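Long-range contacts in squalene synthase HpnC (Alicyclobacillus acidocaldarius subsp. acidocaldarius, PDB 4HD1), which probably acts as a squalene synthase of the squalene/phytoene synthase family, joining isoprenoid diphosphates: residues R19-S24 with V47-R52; E104-L109 with G140-G145. One frame throughout, in Å; residues are numbered along the deposited sequence.

Interaction 1: R19-S24 with V47-R52. With SO4 (sulfate ion), chain B.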
loop_
_atom_site.group_PDB
_atom_site.type_symbol
_atom_site.label_atom_id
_atom_site.label_comp_id
_atom_site.label_asym_id
_atom_site.label_seq_id
_atom_site.Cartn_x
_atom_site.Cartn_y
_atom_site.Cartn_z
ATOM N N ARG A 19 -17.845 -4.343 -1.712
ATOM C CA ARG A 19 -18.108 -3.250 -0.778
ATOM C C ARG A 19 -18.123 -3.719 0.676
ATOM O O ARG A 19 -17.521 -3.075 1.543
ATOM C CB ARG A 19 -19.423 -2.558 -1.130
ATOM C CG ARG A 19 -19.741 -1.341 -0.285
ATOM C CD ARG A 19 -21.144 -0.871 -0.600
ATOM N NE ARG A 19 -21.451 0.412 0.016
ATOM C CZ ARG A 19 -22.040 0.563 1.200
ATOM N NH1 ARG A 19 -22.388 -0.493 1.921
ATOM N NH2 ARG A 19 -22.278 1.782 1.664
ATOM N N ARG A 20 -18.813 -4.833 0.930
ATOM C CA ARG A 20 -18.842 -5.463 2.259
ATOM C C ARG A 20 -17.455 -5.873 2.737
ATOM O O ARG A 20 -17.058 -5.535 3.853
ATOM C CB ARG A 20 -19.747 -6.697 2.262
ATOM C CG ARG A 20 -21.118 -6.483 2.879
ATOM C CD ARG A 20 -21.691 -7.785 3.438
ATOM N NE ARG A 20 -21.792 -8.841 2.427
ATOM C CZ ARG A 20 -20.949 -9.866 2.307
ATOM N NH1 ARG A 20 -19.921 -10.009 3.137
ATOM N NH2 ARG A 20 -21.134 -10.761 1.348
ATOM N N LEU A 21 -16.731 -6.609 1.890
ATOM C CA LEU A 21 -15.391 -7.094 2.222
ATOM C C LEU A 21 -14.478 -5.917 2.528
ATOM O O LEU A 21 -13.687 -5.966 3.477
ATOM C CB LEU A 21 -14.802 -7.949 1.089
ATOM C CG LEU A 21 -15.552 -9.219 0.634
ATOM C CD1 LEU A 21 -14.881 -9.845 -0.589
ATOM C CD2 LEU A 21 -15.746 -10.251 1.749
ATOM N N THR A 22 -14.610 -4.853 1.737
ATOM C CA THR A 22 -13.798 -3.659 1.910
ATOM C C THR A 22 -14.117 -2.930 3.214
ATOM O O THR A 22 -13.213 -2.691 4.025
ATOM C CB THR A 22 -13.905 -2.719 0.689
ATOM O OG1 THR A 22 -13.328 -3.370 -0.452
ATOM C CG2 THR A 22 -13.186 -1.393 0.944
ATOM N N ARG A 23 -15.389 -2.602 3.429
ATOM C CA ARG A 23 -15.790 -1.846 4.619
ATOM C C ARG A 23 -15.484 -2.569 5.932
ATOM O O ARG A 23 -15.105 -1.930 6.911
ATOM C CB ARG A 23 -17.260 -1.419 4.542
ATOM C CG ARG A 23 -17.513 -0.338 3.498
ATOM C CD ARG A 23 -18.979 0.067 3.413
ATOM N NE ARG A 23 -19.351 1.063 4.421
ATOM C CZ ARG A 23 -20.208 0.858 5.422
ATOM N NH1 ARG A 23 -20.814 -0.317 5.575
ATOM N NH2 ARG A 23 -20.468 1.839 6.276
ATOM N N SER A 24 -15.612 -3.893 5.947
ATOM C CA SER A 24 -15.321 -4.664 7.155
ATOM C C SER A 24 -13.819 -4.809 7.423
ATOM O O SER A 24 -13.404 -4.881 8.577
ATOM C CB SER A 24 -15.978 -6.043 7.101
ATOM O OG SER A 24 -15.180 -6.957 6.367
ATOM N N VAL A 47 -10.973 -3.097 -6.162
ATOM C CA VAL A 47 -9.518 -3.099 -6.024
ATOM C C VAL A 47 -9.123 -3.388 -4.580
ATOM O O VAL A 47 -8.216 -4.188 -4.322
ATOM C CB VAL A 47 -8.890 -1.789 -6.525
ATOM C CG1 VAL A 47 -7.428 -1.702 -6.119
ATOM C CG2 VAL A 47 -9.029 -1.702 -8.037
ATOM N N TYR A 48 -9.826 -2.761 -3.642
ATOM C CA TYR A 48 -9.555 -2.998 -2.231
ATOM C C TYR A 48 -9.935 -4.398 -1.760
ATOM O O TYR A 48 -9.197 -4.984 -0.957
ATOM C CB TYR A 48 -10.144 -1.893 -1.356
ATOM C CG TYR A 48 -9.208 -0.711 -1.259
ATOM C CD1 TYR A 48 -8.251 -0.636 -0.243
ATOM C CD2 TYR A 48 -9.240 0.318 -2.205
ATOM C CE1 TYR A 48 -7.376 0.439 -0.157
ATOM C CE2 TYR A 48 -8.369 1.401 -2.126
ATOM C CZ TYR A 48 -7.444 1.455 -1.100
ATOM O OH TYR A 48 -6.576 2.518 -1.013
ATOM N N ALA A 49 -11.043 -4.949 -2.266
ATOM C CA ALA A 49 -11.376 -6.351 -1.988
ATOM C C ALA A 49 -10.256 -7.258 -2.493
ATOM O O ALA A 49 -9.860 -8.187 -1.804
ATOM C CB ALA A 49 -12.716 -6.756 -2.594
ATOM N N PHE A 50 -9.716 -6.971 -3.675
ATOM C CA PHE A 50 -8.558 -7.716 -4.163
ATOM C C PHE A 50 -7.372 -7.666 -3.180
ATOM O O PHE A 50 -6.759 -8.697 -2.904
ATOM C CB PHE A 50 -8.130 -7.246 -5.560
ATOM C CG PHE A 50 -6.805 -7.814 -6.000
ATOM C CD1 PHE A 50 -6.742 -9.031 -6.681
ATOM C CD2 PHE A 50 -5.617 -7.149 -5.706
ATOM C CE1 PHE A 50 -5.524 -9.563 -7.072
ATOM C CE2 PHE A 50 -4.395 -7.679 -6.087
ATOM C CZ PHE A 50 -4.350 -8.887 -6.773
ATOM N N CYS A 51 -7.053 -6.480 -2.662
ATOM C CA CYS A 51 -5.954 -6.326 -1.696
ATOM C C CYS A 51 -6.235 -7.056 -0.378
ATOM O O CYS A 51 -5.331 -7.643 0.210
ATOM C CB CYS A 51 -5.657 -4.851 -1.415
ATOM S SG CYS A 51 -5.133 -3.906 -2.859
ATOM N N ARG A 52 -7.488 -7.010 0.078
ATOM C CA ARG A 52 -7.909 -7.762 1.256
ATOM C C ARG A 52 -7.609 -9.252 1.067
ATOM O O ARG A 52 -7.133 -9.917 1.987
ATOM C CB ARG A 52 -9.401 -7.550 1.543
ATOM C CG ARG A 52 -9.923 -8.349 2.734
ATOM C CD ARG A 52 -11.355 -8.823 2.530
ATOM N NE ARG A 52 -11.705 -9.897 3.461
ATOM C CZ ARG A 52 -12.468 -9.755 4.543
ATOM N NH1 ARG A 52 -12.994 -8.573 4.853
ATOM N NH2 ARG A 52 -12.712 -10.804 5.319
HETATM S S SO4 B . -21.363 3.858 -1.496
HETATM O O1 SO4 B . -22.201 4.724 -2.371
HETATM O O2 SO4 B . -21.570 2.415 -1.837
HETATM O O3 SO4 B . -19.910 4.130 -1.678
HETATM O O4 SO4 B . -21.778 4.188 -0.091
#
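Thr22 and Ala49 lie side by side where the backbones come closest, with CA atoms 5.3 Å apart. The axes of the two segments approach to 8.4 Å at 63°, consistent with the short side chains of Thr22 and Ala49. This is the tight part of the contact. Thr22 OG1 lies 3.6 Å from Tyr48 CB, and the Thr22 methyl CG2 touches the same CB. The Tyr48 ring itself leads away, toward Tyr26 and Phe29, which it meets edge to face. The Thr22 hydroxyl is buried. Its proton goes mainly to Cys18 O, in its own helix; Tyr45 O is a weaker alternative. Ala49 N is near this hydroxyl too, but at a poor angle for bonding.

The two helices, 12-25 and 41-56, belong to the all-helical terpenoid synthase fold. Helix 41-56 runs into an aspartate-rich sequence that in this family typically helps bind diphosphate through magnesium. Arg52 NE makes a long, weak ion pair with Asp56 of that sequence.

Toward solvent the contact opens out and becomes polar. Arg52 sends its chain across to helix 12-25, with CG anti to the backbone N (chi1 178°). Its NH1 donates to Leu21 O over 3.0 Å. The bond is bent, at 144°, but it meets a lone pair in the carbonyl plane. A weak second bond from NH1 reaches Ser24 OG at 3.1 Å, at the guanidinium edge. Leu21 CD2 sits over the centre of one guanidinium face, and Leu21 CB touches Arg52 CD at 3.8 Å. Arg19 starts away from residues 47-52, and its extended chain reaches a sulfate, probably from the crystallisation liquor. Arg19 NE bonds sulfate O2 at 2.7 Å, and NH2 bonds O4 almost straight. Tyr45 OH of helix 41-56 and Ala3 N also bind this sulfate.

Interaction 2: E104-L109 with G140-G145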
loop_
_atom_site.group_PDB
_atom_site.type_symbol
_atom_site.label_atom_id
_atom_site.label_comp_id
_atom_site.label_asym_id
_atom_site.label_seq_id
_atom_site.Cartn_x
_atom_site.Cartn_y
_atom_site.Cartn_z
ATOM N N GLU A 104 0.267 -5.678 -14.246
ATOM C CA GLU A 104 1.472 -5.640 -13.409
ATOM C C GLU A 104 1.247 -5.236 -11.933
ATOM O O GLU A 104 1.782 -5.887 -11.035
ATOM C CB GLU A 104 2.573 -4.780 -14.054
ATOM C CG GLU A 104 3.922 -4.888 -13.356
ATOM C CD GLU A 104 4.944 -3.876 -13.849
ATOM O OE1 GLU A 104 4.590 -2.693 -14.064
ATOM O OE2 GLU A 104 6.119 -4.264 -14.007
ATOM N N PRO A 105 0.463 -4.170 -11.675
ATOM C CA PRO A 105 0.297 -3.800 -10.263
ATOM C C PRO A 105 -0.376 -4.875 -9.414
ATOM O O PRO A 105 -0.008 -5.049 -8.252
ATOM C CB PRO A 105 -0.578 -2.546 -10.327
ATOM C CG PRO A 105 -0.329 -1.985 -11.686
ATOM C CD PRO A 105 -0.149 -3.176 -12.578
ATOM N N PHE A 106 -1.346 -5.586 -9.988
ATOM C CA PHE A 106 -2.008 -6.684 -9.282
ATOM C C PHE A 106 -1.023 -7.810 -8.964
ATOM O O PHE A 106 -0.976 -8.289 -7.825
ATOM C CB PHE A 106 -3.185 -7.221 -10.089
ATOM C CG PHE A 106 -4.321 -6.252 -10.215
ATOM C CD1 PHE A 106 -5.247 -6.108 -9.189
ATOM C CD2 PHE A 106 -4.469 -5.483 -11.363
ATOM C CE1 PHE A 106 -6.297 -5.210 -9.303
ATOM C CE2 PHE A 106 -5.518 -4.590 -11.485
ATOM C CZ PHE A 106 -6.435 -4.450 -10.453
ATOM N N LEU A 107 -0.235 -8.210 -9.966
ATOM C CA LEU A 107 0.814 -9.223 -9.791
ATOM C C LEU A 107 1.882 -8.795 -8.781
ATOM O O LEU A 107 2.480 -9.635 -8.125
ATOM C CB LEU A 107 1.484 -9.563 -11.128
ATOM C CG LEU A 107 0.664 -10.236 -12.232
ATOM C CD1 LEU A 107 1.432 -10.210 -13.546
ATOM C CD2 LEU A 107 0.283 -11.663 -11.865
ATOM N N ARG A 108 2.120 -7.493 -8.660
ATOM C CA ARG A 108 3.114 -6.992 -7.708
ATOM C C ARG A 108 2.620 -7.041 -6.269
ATOM O O ARG A 108 3.389 -7.328 -5.352
ATOM C CB ARG A 108 3.587 -5.593 -8.088
ATOM C CG ARG A 108 4.576 -5.639 -9.229
ATOM C CD ARG A 108 5.127 -4.275 -9.577
ATOM N NE ARG A 108 6.288 -4.417 -10.450
ATOM C CZ ARG A 108 6.938 -3.403 -11.012
ATOM N NH1 ARG A 108 6.545 -2.152 -10.804
ATOM N NH2 ARG A 108 7.983 -3.641 -11.790
ATOM N N LEU A 109 1.332 -6.779 -6.082
ATOM C CA LEU A 109 0.718 -6.875 -4.763
ATOM C C LEU A 109 0.727 -8.308 -4.254
ATOM O O LEU A 109 0.888 -8.537 -3.052
ATOM C CB LEU A 109 -0.708 -6.334 -4.794
ATOM C CG LEU A 109 -0.767 -4.812 -4.840
ATOM C CD1 LEU A 109 -2.127 -4.356 -5.345
ATOM C CD2 LEU A 109 -0.434 -4.213 -3.474
ATOM N N GLY A 140 -1.211 3.041 -5.539
ATOM C CA GLY A 140 -1.183 4.356 -6.162
ATOM C C GLY A 140 -1.383 4.291 -7.660
ATOM O O GLY A 140 -2.157 5.066 -8.221
ATOM N N ARG A 141 -0.703 3.349 -8.307
ATOM C CA ARG A 141 -0.822 3.164 -9.756
ATOM C C ARG A 141 -2.243 2.784 -10.211
ATOM O O ARG A 141 -2.744 3.312 -11.216
ATOM C CB ARG A 141 0.217 2.155 -10.249
ATOM C CG ARG A 141 1.636 2.686 -10.101
ATOM C CD ARG A 141 2.704 1.717 -10.579
ATOM N NE ARG A 141 3.986 2.414 -10.644
ATOM C CZ ARG A 141 4.996 2.085 -11.446
ATOM N NH1 ARG A 141 4.900 1.043 -12.262
ATOM N NH2 ARG A 141 6.108 2.806 -11.430
ATOM N N LEU A 142 -2.885 1.887 -9.457
ATOM C CA LEU A 142 -4.269 1.490 -9.719
ATOM C C LEU A 142 -5.254 2.638 -9.482
ATOM O O LEU A 142 -6.213 2.798 -10.240
ATOM C CB LEU A 142 -4.656 0.259 -8.888
ATOM C CG LEU A 142 -3.887 -1.033 -9.201
ATOM C CD1 LEU A 142 -4.180 -2.120 -8.182
ATOM C CD2 LEU A 142 -4.153 -1.523 -10.622
ATOM N N VAL A 143 -5.011 3.431 -8.438
ATOM C CA VAL A 143 -5.818 4.621 -8.166
ATOM C C VAL A 143 -5.745 5.620 -9.334
ATOM O O VAL A 143 -6.781 6.129 -9.783
ATOM C CB VAL A 143 -5.441 5.274 -6.807
ATOM C CG1 VAL A 143 -5.989 6.698 -6.697
ATOM C CG2 VAL A 143 -5.945 4.410 -5.650
ATOM N N LEU A 144 -4.536 5.877 -9.840
ATOM C CA LEU A 144 -4.371 6.719 -11.031
ATOM C C LEU A 144 -5.143 6.118 -12.197
ATOM O O LEU A 144 -5.825 6.835 -12.935
ATOM C CB LEU A 144 -2.894 6.874 -11.416
ATOM C CG LEU A 144 -1.989 7.716 -10.515
ATOM C CD1 LEU A 144 -0.549 7.626 -11.005
ATOM C CD2 LEU A 144 -2.466 9.164 -10.475
ATOM N N GLY A 145 -5.036 4.795 -12.340
ATOM C CA GLY A 145 -5.734 4.047 -13.383
ATOM C C GLY A 145 -7.236 4.250 -13.339
ATOM O O GLY A 145 -7.872 4.460 -14.384
#
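Leu142 is the bump of this contact. Its forked end fits a hollow formed by Pro105, Phe106 and Leu109 on the other helix. CG lies anti to the carbonyl carbon (chi1 -64°), which swings it toward Pro105; chi2 (171°) then sets the two methyls. CD2 enters between Pro105 and Phe106. It meets Pro105 CB at 3.7 Å. Both methyls lie on one face of the Phe106 ring. CD2 sits above the rim, 3.5 Å from Phe106 CE2. CD1 lies more squarely over the ring, 4.1 Å from its centroid and displaced toward the rim. This is a CH-pi contact. Leu109 closes the third side, its CD1 meeting Leu142 CD1 tip to tip at 4.2 Å.

The backbones stay well apart. The axes of 104-109 and 140-145 come no closer than 10.1 Å and run nearly antiparallel, at 152°. No hydrogen bond crosses between these two segments.

A polar rim lies beside the hollow. Arg141 CB brushes Pro105 CG, and the extended chain carries Arg141 NH1 to 4.2 Å from Glu104 OE1. The charges are opposite, but this is longer than a salt bridge. Arg141 has its true salt bridge with Asp159. The other carboxylate oxygen, Glu104 OE2, pairs with Arg108 NH2 at 3.0 Å, well out of the guanidinium plane and so by charge alone.

Helix 41-56 packs against both helices, covering Leu142 and Leu109. Helix 65-81 adds Leu76 against Phe106, and Pro138 of helix 137-146 touches Pro105, Arg108 and Leu109.

Helix 41-56 joins the two contacts, whose centres lie 15 Å apart. Residues 47-52 use different sides for each. One side faces helix 12-25; Val47, Phe50 and Cys51 on another side pack against interaction 2. Phe50 CE2 lies 3.6 Å from Phe106 CD1, and the two rings meet edge to face. Val47 CG1 is 3.9 Å from Leu142 CD1, and Cys51 SG is equally far from Leu109 CD1. Helix 12-25 is thereby linked through one intervening helix to the 104-109/140-145 pair. The sulfate belongs to the interaction 1 end, on Arg19. Any metal-diphosphate site would probably lie near the aspartate-rich end of helix 41-56.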